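Local atomic coordinates of neuraminidase (Influenza A virus, PDB entry 4GDI), a protein that is a neuraminidase-like surface protein of a bat influenza A virus, predicted to remove terminal sialic acid but with a diverged putative active site. Residues Y203-L208 against G333-C338; G322-K327 against L356-G361. One frame throughout, in Å; residues are numbered along the deposited sequence.

How the interactions relate
Both interactions are buried and draw on the same beta-propeller sheet, formed by strands 20-25, 352-362, 338-346 and 317-324. Interaction 2 lies within that sheet, between two strands that are not direct neighbours. Interaction 1 reaches from the segment entering strand 338-346 to strand 200-205 of another sheet, so it joins separate blades. Their chemistry differs accordingly: interaction 1 pairs aliphatic carbons beside a well-bonded amide, whereas interaction 2 sets an aromatic ring against a threonine and a half-cystine. They are coupled by the disulfide between Cys338 SG and Cys360 SG, a probable hydrogen bond from Gln325 NE2 to Thr204 O, and packing of the Tyr203 and Phe323 rings.

Interaction 1: residues Y203-L208 against G333-C338; sequences YTINNL and GCQRIC. With NO3 (nitrate ion), chain V.
Gln335 meets Ile205 through the foot of its side chain and keeps its polar end for other partners. Its CB lies 3.8 Å from Ile205 CD1, and its CG follows at 4.1 Å from the same methyl, the two side chains running past each other in opposite senses. A bend at chi2 (63°) then folds the amide back, so that Gln335 NE2 donates a nearly straight bond (3.0 Å, 166°) to Arg336 O, in the carbonyl plane and on a lone pair. NE2 also binds Pro326 O, while OE1 accepts from Lys12 N; together these bonds fix the amide's rotation in a buried setting. Two residues on, Ile337 CD1 rests 3.8 Å from Tyr203 CB, approaching the ring obliquely. Arg336 heads elsewhere: NH1 and NH2 both donate to one nitrate oxygen, O1, at the edge of the guanidinium, and NE pairs with Asp329. The nitrate, probably from the crystallisation liquor, also binds Val133 N of the second subunit. Strand 200-205, an edge strand and the first of its four-stranded propeller blade, is thereby packed against the segment that leads into strand 338-346 of a different sheet.

Interaction 2: residues G322-K327 against L356-G361; sequences GFFQPK and LSTFCG
Phe324 lays one corner of its ring against the side chain of Thr358. CE1 is the carbon most closely engaged, 3.7 Å from Thr358 CG2 and 3.8 Å from Thr358 CB, and CZ continues the contact with CB at 4.0 Å. The two side chains cross at about a right angle, and the methyl approaches the ring obliquely. Phe324 gets there by a chi1 of 73°, which sets CG between the backbone N and the carbonyl carbon and lets the far end of the ring meet the 356-361 segment. Thr358 divides its two branches: CG2 serves the aromatic ring, while OG1 hydrogen-bonds to Thr24 OG1 and to a glycerol probably left from the crystallisation liquor, so the buried hydroxyl is satisfied.

Strands 317-324 and 352-362 belong to one antiparallel propeller blade but are not paired with each other; strand 338-346 runs between them, and Phe324 exchanges a backbone hydrogen bond with Cys338 there. The contact therefore spans the intervening strand 338-346 along one face of the sheet. Strand 20-25 borders 352-362 on its other side, so this blade combines strands from both ends of the chain and closes the propeller ring.

Cys360, two residues beyond Thr358 on the same strand, adds a second and looser contact. Its SG is bonded to Cys338 SG in a disulfide, so it is a half-cystine sulfur that meets the ring. This SG is 4.4 Å from Phe324 CZ and 5.3 Å from the ring centroid, lying 50° off the ring normal in an oblique sulfur-aromatic contact. Val46 and Cys48 of strand 44-48, part of another sheet, also touch the Phe324 side chain, and Val46 touches Thr358 as well.

Interaction 1: residues Y203-L208 against G333-C338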
ATOM      1  N   TYR A 203       7.475 -27.395 -14.769  1.00 19.12           N
ATOM      2  CA  TYR A 203       8.077 -26.246 -15.432  1.00 18.81           C
ATOM      3  C   TYR A 203       7.946 -26.500 -16.923  1.00 22.27           C
ATOM      4  O   TYR A 203       7.559 -27.598 -17.333  1.00 22.16           O
ATOM      5  CB  TYR A 203       9.539 -26.043 -15.022  1.00 18.42           C
ATOM      6  CG  TYR A 203      10.433 -27.189 -15.392  1.00 17.04           C
ATOM      7  CD1 TYR A 203      10.597 -28.272 -14.531  1.00 22.40           C
ATOM      8  CD2 TYR A 203      11.118 -27.199 -16.603  1.00 25.75           C
ATOM      9  CE1 TYR A 203      11.422 -29.336 -14.863  1.00 16.43           C
ATOM     10  CE2 TYR A 203      11.953 -28.256 -16.945  1.00 25.94           C
ATOM     11  CZ  TYR A 203      12.091 -29.321 -16.069  1.00 20.66           C
ATOM     12  OH  TYR A 203      12.900 -30.369 -16.406  1.00 19.93           O
ATOM     13  N   THR A 204       8.223 -25.481 -17.731  1.00 20.22           N
ATOM     14  CA  THR A 204       8.165 -25.642 -19.176  1.00 24.87           C
ATOM     15  C   THR A 204       9.450 -25.171 -19.863  1.00 24.83           C
ATOM     16  O   THR A 204      10.089 -24.208 -19.439  1.00 24.56           O
ATOM     17  CB  THR A 204       6.974 -24.893 -19.778  1.00 25.19           C
ATOM     18  OG1 THR A 204       6.936 -25.137 -21.191  1.00 29.45           O
ATOM     19  CG2 THR A 204       7.090 -23.407 -19.520  1.00 21.89           C
ATOM     20  N   ILE A 205       9.827 -25.883 -20.918  1.00 29.30           N
ATOM     21  CA  ILE A 205      10.997 -25.525 -21.717  1.00 30.24           C
ATOM     22  C   ILE A 205      10.875 -26.157 -23.099  1.00 49.96           C
ATOM     23  O   ILE A 205      10.382 -27.281 -23.218  1.00 36.52           O
ATOM     24  CB  ILE A 205      12.307 -26.000 -21.056  1.00 35.96           C
ATOM     25  CG1 ILE A 205      13.518 -25.307 -21.696  1.00 48.73           C
ATOM     26  CG2 ILE A 205      12.454 -27.512 -21.168  1.00 50.72           C
ATOM     27  CD1 ILE A 205      13.520 -23.790 -21.543  1.00 50.16           C
ATOM     28  N   ASN A 206      11.373 -25.448 -24.119  1.00 69.87           N
ATOM     29  CA  ASN A 206      11.054 -25.698 -25.542  1.00 66.26           C
ATOM     30  C   ASN A 206       9.762 -26.478 -25.801  1.00 47.36           C
ATOM     31  O   ASN A 206       9.797 -27.623 -26.243  1.00 49.81           O
ATOM     32  CB  ASN A 206      12.226 -26.333 -26.332  1.00 74.41           C
ATOM     33  CG  ASN A 206      13.293 -26.952 -25.450  1.00 71.86           C
ATOM     34  OD1 ASN A 206      13.030 -27.903 -24.712  1.00 75.38           O
ATOM     35  ND2 ASN A 206      14.529 -26.444 -25.564  1.00 53.60           N
ATOM     36  N   ASN A 207       8.628 -25.835 -25.528  1.00 52.95           N
ATOM     37  CA  ASN A 207       7.300 -26.402 -25.806  1.00 50.52           C
ATOM     38  C   ASN A 207       6.947 -27.757 -25.138  1.00 43.60           C
ATOM     39  O   ASN A 207       5.961 -28.399 -25.504  1.00 45.41           O
ATOM     40  CB  ASN A 207       7.085 -26.481 -27.318  1.00 58.40           C
ATOM     41  CG  ASN A 207       7.037 -25.102 -27.970  1.00 69.93           C
ATOM     42  OD1 ASN A 207       5.979 -24.471 -28.042  1.00 67.82           O
ATOM     43  ND2 ASN A 207       8.189 -24.627 -28.438  1.00 60.49           N
ATOM     44  N   LEU A 208       7.734 -28.166 -24.147  1.00 29.86           N
ATOM     45  CA  LEU A 208       7.432 -29.351 -23.345  1.00 24.38           C
ATOM     46  C   LEU A 208       7.059 -28.934 -21.935  1.00 25.48           C
ATOM     47  O   LEU A 208       7.513 -27.899 -21.451  1.00 25.28           O
ATOM     48  CB  LEU A 208       8.658 -30.258 -23.246  1.00 29.12           C
ATOM     49  CG  LEU A 208       9.094 -30.921 -24.548  1.00 42.50           C
ATOM     50  CD1 LEU A 208      10.317 -31.791 -24.307  1.00 38.37           C
ATOM     51  CD2 LEU A 208       7.948 -31.745 -25.104  1.00 48.83           C
ATOM     52  N   GLY A 333      19.396 -14.308 -21.386  1.00 28.82           N
ATOM     53  CA  GLY A 333      18.933 -14.753 -22.688  1.00 35.58           C
ATOM     54  C   GLY A 333      18.357 -16.156 -22.627  1.00 37.72           C
ATOM     55  O   GLY A 333      17.690 -16.595 -23.563  1.00 36.93           O
ATOM     56  N   CYS A 334      18.607 -16.855 -21.521  1.00 28.30           N
ATOM     57  CA  CYS A 334      18.128 -18.218 -21.343  1.00 29.71           C
ATOM     58  C   CYS A 334      17.058 -18.246 -20.251  1.00 30.34           C
ATOM     59  O   CYS A 334      16.885 -17.275 -19.505  1.00 23.37           O
ATOM     60  CB  CYS A 334      19.294 -19.153 -20.997  1.00 33.00           C
ATOM     61  SG  CYS A 334      20.292 -18.610 -19.582  1.00 37.51           S
ATOM     62  N   GLN A 335      16.332 -19.355 -20.170  1.00 24.96           N
ATOM     63  CA  GLN A 335      15.211 -19.462 -19.250  1.00 20.89           C
ATOM     64  C   GLN A 335      15.702 -19.929 -17.873  1.00 22.94           C
ATOM     65  O   GLN A 335      16.324 -20.989 -17.736  1.00 26.27           O
ATOM     66  CB  GLN A 335      14.153 -20.408 -19.818  1.00 27.02           C
ATOM     67  CG  GLN A 335      12.983 -20.664 -18.900  1.00 19.69           C
ATOM     68  CD  GLN A 335      12.209 -19.418 -18.616  1.00 27.64           C
ATOM     69  OE1 GLN A 335      11.738 -18.747 -19.535  1.00 27.07           O
ATOM     70  NE2 GLN A 335      12.068 -19.084 -17.335  1.00 25.42           N
ATOM     71  N   ARG A 336      15.431 -19.141 -16.848  1.00 21.73           N
ATOM     72  CA  ARG A 336      15.849 -19.521 -15.501  1.00 20.77           C
ATOM     73  C   ARG A 336      14.860 -20.500 -14.870  1.00 21.05           C
ATOM     74  O   ARG A 336      13.676 -20.541 -15.226  1.00 22.48           O
ATOM     75  CB  ARG A 336      16.010 -18.283 -14.608  1.00 27.12           C
ATOM     76  CG  ARG A 336      17.228 -17.418 -14.943  1.00 28.24           C
ATOM     77  CD  ARG A 336      17.577 -16.484 -13.785  1.00 28.66           C
ATOM     78  NE  ARG A 336      16.489 -15.548 -13.472  1.00 23.15           N
ATOM     79  CZ  ARG A 336      16.192 -15.119 -12.253  1.00 24.98           C
ATOM     80  NH1 ARG A 336      16.899 -15.537 -11.199  1.00 25.75           N
ATOM     81  NH2 ARG A 336      15.189 -14.271 -12.079  1.00 20.63           N
ATOM     82  N   ILE A 337      15.352 -21.259 -13.897  1.00 23.29           N
ATOM     83  CA  ILE A 337      14.511 -22.197 -13.151  1.00 18.12           C
ATOM     84  C   ILE A 337      14.764 -21.984 -11.664  1.00 22.50           C
ATOM     85  O   ILE A 337      15.910 -21.765 -11.232  1.00 24.61           O
ATOM     86  CB  ILE A 337      14.782 -23.678 -13.561  1.00 23.93           C
ATOM     87  CG1 ILE A 337      13.824 -24.634 -12.842  1.00 24.51           C
ATOM     88  CG2 ILE A 337      16.215 -24.080 -13.287  1.00 25.09           C
ATOM     89  CD1 ILE A 337      12.365 -24.397 -13.173  1.00 26.50           C
ATOM     90  N   CYS A 338      13.692 -22.008 -10.881  1.00 20.61           N
ATOM     91  CA  CYS A 338      13.814 -21.787  -9.446  1.00 25.01           C
ATOM     92  C   CYS A 338      12.982 -22.832  -8.729  1.00 24.62           C
ATOM     93  O   CYS A 338      12.177 -23.531  -9.347  1.00 19.88           O
ATOM     94  CB  CYS A 338      13.304 -20.386  -9.066  1.00 22.69           C
ATOM     95  SG  CYS A 338      14.072 -18.971  -9.904  1.00 23.71           S
TER
HETATM   96  N   NO3 V 513      15.442 -13.484  -8.580  1.00 37.37           N
HETATM   97  O1  NO3 V 513      14.964 -14.684  -9.114  1.00 50.20           O
HETATM   98  O2  NO3 V 513      15.215 -13.145  -7.237  1.00 46.63           O
HETATM   99  O3  NO3 V 513      16.169 -12.608  -9.373  1.00 49.06           O

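Interaction 2: residues G322-K327 against L356-G361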
ATOM      1  N   GLY A 322       8.921 -27.306  -4.723  1.00 19.35           N
ATOM      2  CA  GLY A 322       8.484 -27.422  -6.109  1.00 16.92           C
ATOM      3  C   GLY A 322       8.979 -26.278  -6.948  1.00 18.94           C
ATOM      4  O   GLY A 322       9.573 -25.328  -6.428  1.00 22.58           O
ATOM      5  N   PHE A 323       8.722 -26.364  -8.250  1.00 17.14           N
ATOM      6  CA  PHE A 323       9.269 -25.409  -9.197  1.00 18.95           C
ATOM      7  C   PHE A 323       8.482 -24.120  -9.288  1.00 22.69           C
ATOM      8  O   PHE A 323       7.266 -24.101  -9.095  1.00 17.04           O
ATOM      9  CB  PHE A 323       9.247 -26.002 -10.609  1.00 15.61           C
ATOM     10  CG  PHE A 323      10.124 -27.198 -10.789  1.00 18.84           C
ATOM     11  CD1 PHE A 323      11.496 -27.079 -10.716  1.00 20.94           C
ATOM     12  CD2 PHE A 323       9.565 -28.431 -11.108  1.00 22.58           C
ATOM     13  CE1 PHE A 323      12.299 -28.174 -10.907  1.00 20.50           C
ATOM     14  CE2 PHE A 323      10.359 -29.527 -11.301  1.00 19.87           C
ATOM     15  CZ  PHE A 323      11.733 -29.394 -11.213  1.00 21.41           C
ATOM     16  N   PHE A 324       9.183 -23.043  -9.618  1.00 20.42           N
ATOM     17  CA  PHE A 324       8.542 -21.900 -10.278  1.00 20.37           C
ATOM     18  C   PHE A 324       9.517 -21.289 -11.278  1.00 18.16           C
ATOM     19  O   PHE A 324      10.734 -21.500 -11.190  1.00 21.74           O
ATOM     20  CB  PHE A 324       8.046 -20.844  -9.287  1.00 21.55           C
ATOM     21  CG  PHE A 324       9.144 -20.020  -8.640  1.00 23.31           C
ATOM     22  CD1 PHE A 324       9.770 -20.452  -7.483  1.00 21.33           C
ATOM     23  CD2 PHE A 324       9.494 -18.780  -9.161  1.00 20.07           C
ATOM     24  CE1 PHE A 324      10.751 -19.671  -6.865  1.00 25.40           C
ATOM     25  CE2 PHE A 324      10.478 -17.994  -8.565  1.00 24.34           C
ATOM     26  CZ  PHE A 324      11.102 -18.435  -7.405  1.00 23.08           C
ATOM     27  N   GLN A 325       8.983 -20.568 -12.252  1.00 19.41           N
ATOM     28  CA  GLN A 325       9.828 -19.968 -13.282  1.00 21.69           C
ATOM     29  C   GLN A 325       9.628 -18.460 -13.339  1.00 25.08           C
ATOM     30  O   GLN A 325       8.501 -17.982 -13.492  1.00 22.79           O
ATOM     31  CB  GLN A 325       9.533 -20.570 -14.662  1.00 21.79           C
ATOM     32  CG  GLN A 325       9.958 -22.017 -14.821  1.00 26.29           C
ATOM     33  CD  GLN A 325       9.579 -22.569 -16.184  1.00 22.69           C
ATOM     34  OE1 GLN A 325       8.394 -22.759 -16.484  1.00 22.82           O
ATOM     35  NE2 GLN A 325      10.570 -22.795 -17.022  1.00 25.50           N
ATOM     36  N   PRO A 326      10.730 -17.707 -13.214  1.00 18.75           N
ATOM     37  CA  PRO A 326      10.672 -16.266 -13.470  1.00 28.78           C
ATOM     38  C   PRO A 326      10.197 -16.050 -14.899  1.00 27.82           C
ATOM     39  O   PRO A 326      10.569 -16.825 -15.771  1.00 24.22           O
ATOM     40  CB  PRO A 326      12.128 -15.815 -13.333  1.00 17.41           C
ATOM     41  CG  PRO A 326      12.823 -16.908 -12.584  1.00 36.01           C
ATOM     42  CD  PRO A 326      12.093 -18.176 -12.915  1.00 28.61           C
ATOM     43  N   LYS A 327       9.377 -15.039 -15.143  1.00 28.12           N
ATOM     44  CA  LYS A 327       8.803 -14.883 -16.464  1.00 32.46           C
ATOM     45  C   LYS A 327       9.167 -13.573 -17.141  1.00 33.28           C
ATOM     46  O   LYS A 327       8.876 -13.390 -18.320  1.00 28.43           O
ATOM     47  CB  LYS A 327       7.284 -15.039 -16.393  1.00 28.71           C
ATOM     48  CG  LYS A 327       6.866 -16.475 -16.085  1.00 26.88           C
ATOM     49  CD  LYS A 327       5.373 -16.705 -16.241  1.00 25.68           C
ATOM     50  CE  LYS A 327       5.052 -18.175 -15.961  1.00 21.82           C
ATOM     51  NZ  LYS A 327       3.600 -18.402 -15.865  1.00 25.92           N
ATOM     52  N   LEU A 356       8.009 -20.215   3.325  1.00 22.57           N
ATOM     53  CA  LEU A 356       8.611 -20.566   2.045  1.00 28.12           C
ATOM     54  C   LEU A 356       9.902 -19.791   1.866  1.00 25.01           C
ATOM     55  O   LEU A 356       9.940 -18.580   2.065  1.00 31.33           O
ATOM     56  CB  LEU A 356       7.685 -20.227   0.868  1.00 28.72           C
ATOM     57  CG  LEU A 356       6.521 -21.140   0.507  1.00 36.28           C
ATOM     58  CD1 LEU A 356       6.017 -20.782  -0.902  1.00 32.78           C
ATOM     59  CD2 LEU A 356       6.880 -22.630   0.594  1.00 29.11           C
ATOM     60  N   SER A 357      10.958 -20.499   1.508  1.00 25.30           N
ATOM     61  CA  SER A 357      12.131 -19.858   0.949  1.00 27.29           C
ATOM     62  C   SER A 357      12.172 -20.199  -0.545  1.00 29.94           C
ATOM     63  O   SER A 357      11.496 -21.125  -1.009  1.00 22.06           O
ATOM     64  CB  SER A 357      13.383 -20.369   1.639  1.00 26.42           C
ATOM     65  OG  SER A 357      13.603 -21.715   1.267  1.00 42.78           O
ATOM     66  N   THR A 358      12.963 -19.457  -1.298  1.00 20.34           N
ATOM     67  CA  THR A 358      13.079 -19.701  -2.732  1.00 19.65           C
ATOM     68  C   THR A 358      14.546 -19.684  -3.134  1.00 27.77           C
ATOM     69  O   THR A 358      15.334 -18.936  -2.559  1.00 22.62           O
ATOM     70  CB  THR A 358      12.333 -18.640  -3.570  1.00 18.65           C
ATOM     71  OG1 THR A 358      12.849 -17.342  -3.279  1.00 24.09           O
ATOM     72  CG2 THR A 358      10.852 -18.645  -3.305  1.00 24.08           C
ATOM     73  N   PHE A 359      14.888 -20.516  -4.122  1.00 22.22           N
ATOM     74  CA  PHE A 359      16.253 -20.679  -4.613  1.00 21.69           C
ATOM     75  C   PHE A 359      16.184 -20.703  -6.137  1.00 24.94           C
ATOM     76  O   PHE A 359      15.293 -21.316  -6.702  1.00 28.34           O
ATOM     77  CB  PHE A 359      16.850 -22.015  -4.160  1.00 20.72           C
ATOM     78  CG  PHE A 359      17.250 -22.059  -2.718  1.00 22.30           C
ATOM     79  CD1 PHE A 359      16.313 -22.279  -1.733  1.00 26.11           C
ATOM     80  CD2 PHE A 359      18.577 -21.895  -2.352  1.00 24.30           C
ATOM     81  CE1 PHE A 359      16.690 -22.331  -0.405  1.00 24.59           C
ATOM     82  CE2 PHE A 359      18.959 -21.954  -1.029  1.00 30.59           C
ATOM     83  CZ  PHE A 359      18.014 -22.171  -0.056  1.00 31.80           C
ATOM     84  N   CYS A 360      17.126 -20.055  -6.795  1.00 21.51           N
ATOM     85  CA  CYS A 360      17.170 -20.077  -8.256  1.00 24.28           C
ATOM     86  C   CYS A 360      18.491 -20.644  -8.758  1.00 25.95           C
ATOM     87  O   CYS A 360      19.530 -20.513  -8.099  1.00 22.69           O
ATOM     88  CB  CYS A 360      16.951 -18.674  -8.811  1.00 24.97           C
ATOM     89  SG  CYS A 360      15.287 -18.055  -8.531  1.00 26.90           S
ATOM     90  N   GLY A 361      18.446 -21.285  -9.921  1.00 23.80           N
ATOM     91  CA  GLY A 361      19.641 -21.846 -10.517  1.00 31.70           C
ATOM     92  C   GLY A 361      20.542 -20.742 -11.026  1.00 29.18           C
ATOM     93  O   GLY A 361      20.059 -19.707 -11.451  1.00 27.70           O
TER